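Local coordinates for protein chorismate synthase (Campylobacter jejuni, PDB 1SQ1) that probably catalyses, with reduced FMN as cofactor, the last step of the shikimate route, eliminating phosphate from 5-enolpyruvylshikimate-3-phosphate to give chorismate, at residues Q40-G48 against R126-G134. Numbering follows the deposited sequence.
Sequences QNELDKRKG and RESVARVAG
R46, which follows helix 36-45 in the chain, reaches the first turn of helix 128-143, where its NE donates a hydrogen bond to S128 OG (3.2 Å). The bond is nearly straight, 165° at the hydrogen, and the hydroxyl lies close to the guanidinium plane. V129 sets the methyl CG2 over the centre of one face of the same group, 3.5 Å from R46 CZ, so successive residues of one helix engage edge and face. Nearer the backbone, R46 CD rests against V132 CG2. One turn back, L43 lays its CD2 methyl against the other helix, 3.8 Å from V132 CG1 and against V129 CG1 and the V129 carbonyl oxygen. With CG anti to the carbonyl carbon (chi1 -81°), the L43 side chain swings in although its CB points along the interface. E42 adds its CG methylene beside V132, while its carboxylate is salt-bridged to R337 of helix 325-346. The helical segments 40-45 and 128-134 run roughly antiparallel (145°), their axes 9.1 Å apart at closest approach, and strand 21-26 packs against V129 and A133. K47 NZ, R126 and R327 of helix 325-346 bring further positive charge around R46, a predicted NADP(+)-binding residue, although R126 has a weak, long ion pair with D60. With S128 bonded at its edge and V129 over one face, the guanidinium is probably restrained, in a basic cluster that may suit an anionic ligand.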
# COMPACT_ATOMS: atom_id res chain seq x y z
N GLN A 40 -12.25 -5.78 27.01
CA GLN A 40 -11.56 -5.83 28.28
C GLN A 40 -11.32 -7.25 28.75
O GLN A 40 -10.30 -7.53 29.38
CB GLN A 40 -12.35 -5.05 29.33
CG GLN A 40 -11.59 -4.85 30.62
CD GLN A 40 -10.29 -4.08 30.40
OE1 GLN A 40 -10.31 -2.93 29.97
NE2 GLN A 40 -9.16 -4.73 30.70
N ASN A 41 -12.24 -8.16 28.46
CA ASN A 41 -12.07 -9.55 28.88
C ASN A 41 -10.97 -10.24 28.11
O ASN A 41 -10.16 -10.97 28.69
CB ASN A 41 -13.36 -10.34 28.71
CG ASN A 41 -14.40 -9.99 29.74
OD1 ASN A 41 -14.08 -9.81 30.91
ND2 ASN A 41 -15.65 -9.91 29.31
N GLU A 42 -10.93 -10.02 26.81
CA GLU A 42 -9.92 -10.66 25.98
C GLU A 42 -8.55 -10.24 26.46
O GLU A 42 -7.64 -11.06 26.55
CB GLU A 42 -10.11 -10.27 24.52
CG GLU A 42 -9.65 -11.35 23.56
CD GLU A 42 -10.53 -12.59 23.60
OE1 GLU A 42 -10.19 -13.59 22.94
OE2 GLU A 42 -11.57 -12.57 24.29
N LEU A 43 -8.40 -8.96 26.79
CA LEU A 43 -7.10 -8.48 27.26
C LEU A 43 -6.68 -9.21 28.54
O LEU A 43 -5.48 -9.38 28.79
CB LEU A 43 -7.14 -6.96 27.50
CG LEU A 43 -6.97 -6.06 26.27
CD1 LEU A 43 -7.08 -4.61 26.68
CD2 LEU A 43 -5.62 -6.32 25.63
N ASP A 44 -7.66 -9.66 29.32
CA ASP A 44 -7.37 -10.36 30.57
C ASP A 44 -6.94 -11.81 30.35
O ASP A 44 -6.41 -12.46 31.26
CB ASP A 44 -8.58 -10.31 31.52
CG ASP A 44 -8.87 -8.90 32.02
OD1 ASP A 44 -7.92 -8.11 32.21
OD2 ASP A 44 -10.05 -8.59 32.25
N LYS A 45 -7.18 -12.33 29.15
CA LYS A 45 -6.79 -13.69 28.82
C LYS A 45 -5.28 -13.80 28.67
O LYS A 45 -4.66 -14.72 29.20
CB LYS A 45 -7.49 -14.18 27.54
CG LYS A 45 -8.84 -14.83 27.78
CD LYS A 45 -9.25 -15.67 26.58
CE LYS A 45 -10.48 -16.51 26.88
NZ LYS A 45 -10.87 -17.37 25.73
N ARG A 46 -4.68 -12.85 27.95
CA ARG A 46 -3.23 -12.88 27.78
C ARG A 46 -2.55 -12.63 29.14
O ARG A 46 -3.01 -11.79 29.92
CB ARG A 46 -2.78 -11.81 26.77
CG ARG A 46 -2.94 -10.39 27.25
CD ARG A 46 -2.18 -9.43 26.36
NE ARG A 46 -0.73 -9.63 26.41
CZ ARG A 46 0.04 -9.33 27.45
NH1 ARG A 46 -0.49 -8.81 28.55
NH2 ARG A 46 1.35 -9.53 27.39
N LYS A 47 -1.48 -13.37 29.41
CA LYS A 47 -0.75 -13.26 30.68
C LYS A 47 -1.74 -13.17 31.85
O LYS A 47 -1.61 -12.32 32.73
CB LYS A 47 0.18 -12.03 30.67
CG LYS A 47 1.60 -12.27 30.11
CD LYS A 47 2.37 -10.96 29.91
CE LYS A 47 2.38 -10.05 31.15
NZ LYS A 47 2.98 -8.71 30.86
N GLY A 48 -2.73 -14.06 31.85
CA GLY A 48 -3.72 -14.09 32.90
C GLY A 48 -4.02 -15.51 33.34
O GLY A 48 -4.14 -15.81 34.54
N ARG A 126 5.46 -3.85 24.33
CA ARG A 126 5.01 -5.25 24.33
C ARG A 126 3.75 -5.38 23.44
O ARG A 126 2.64 -5.58 23.94
CB ARG A 126 4.72 -5.72 25.77
CG ARG A 126 3.71 -4.88 26.57
CD ARG A 126 3.81 -5.19 28.07
NE ARG A 126 2.54 -5.07 28.79
CZ ARG A 126 1.91 -3.93 29.07
NH1 ARG A 126 2.43 -2.76 28.69
NH2 ARG A 126 0.75 -3.95 29.72
N GLU A 127 3.97 -5.26 22.13
CA GLU A 127 2.94 -5.34 21.08
C GLU A 127 1.81 -6.30 21.38
O GLU A 127 0.66 -6.04 21.03
CB GLU A 127 3.59 -5.72 19.74
CG GLU A 127 4.79 -6.67 19.86
CD GLU A 127 4.66 -7.95 19.02
OE1 GLU A 127 3.79 -8.79 19.33
OE2 GLU A 127 5.45 -8.11 18.06
N SER A 128 2.15 -7.43 22.00
CA SER A 128 1.20 -8.46 22.36
C SER A 128 -0.13 -7.89 22.86
O SER A 128 -1.20 -8.30 22.41
CB SER A 128 1.82 -9.36 23.42
OG SER A 128 0.94 -10.40 23.80
N VAL A 129 -0.05 -6.94 23.80
CA VAL A 129 -1.24 -6.30 24.38
C VAL A 129 -2.06 -5.59 23.30
O VAL A 129 -3.29 -5.69 23.26
CB VAL A 129 -0.85 -5.25 25.44
CG1 VAL A 129 -2.10 -4.56 25.98
CG2 VAL A 129 -0.08 -5.93 26.56
N ALA A 130 -1.36 -4.86 22.43
CA ALA A 130 -2.00 -4.14 21.35
C ALA A 130 -2.66 -5.12 20.37
O ALA A 130 -3.85 -5.01 20.09
CB ALA A 130 -0.98 -3.26 20.63
N ARG A 131 -1.90 -6.08 19.87
CA ARG A 131 -2.43 -7.05 18.92
C ARG A 131 -3.74 -7.63 19.42
O ARG A 131 -4.67 -7.84 18.65
CB ARG A 131 -1.42 -8.18 18.70
CG ARG A 131 0.03 -7.69 18.65
CD ARG A 131 1.03 -8.84 18.51
NE ARG A 131 1.04 -9.43 17.18
CZ ARG A 131 2.07 -9.36 16.34
NH1 ARG A 131 1.98 -9.93 15.14
NH2 ARG A 131 3.18 -8.73 16.69
N VAL A 132 -3.82 -7.88 20.73
CA VAL A 132 -5.04 -8.42 21.33
C VAL A 132 -6.18 -7.38 21.29
O VAL A 132 -7.28 -7.68 20.80
CB VAL A 132 -4.79 -8.85 22.80
CG1 VAL A 132 -6.07 -9.41 23.42
CG2 VAL A 132 -3.70 -9.90 22.83
N ALA A 133 -5.94 -6.17 21.79
CA ALA A 133 -6.97 -5.14 21.75
C ALA A 133 -7.55 -5.06 20.34
O ALA A 133 -8.75 -5.24 20.13
CB ALA A 133 -6.40 -3.79 22.15
N GLY A 134 -6.67 -4.79 19.37
CA GLY A 134 -7.08 -4.68 17.98
C GLY A 134 -7.89 -5.86 17.48
O GLY A 134 -8.93 -5.68 16.85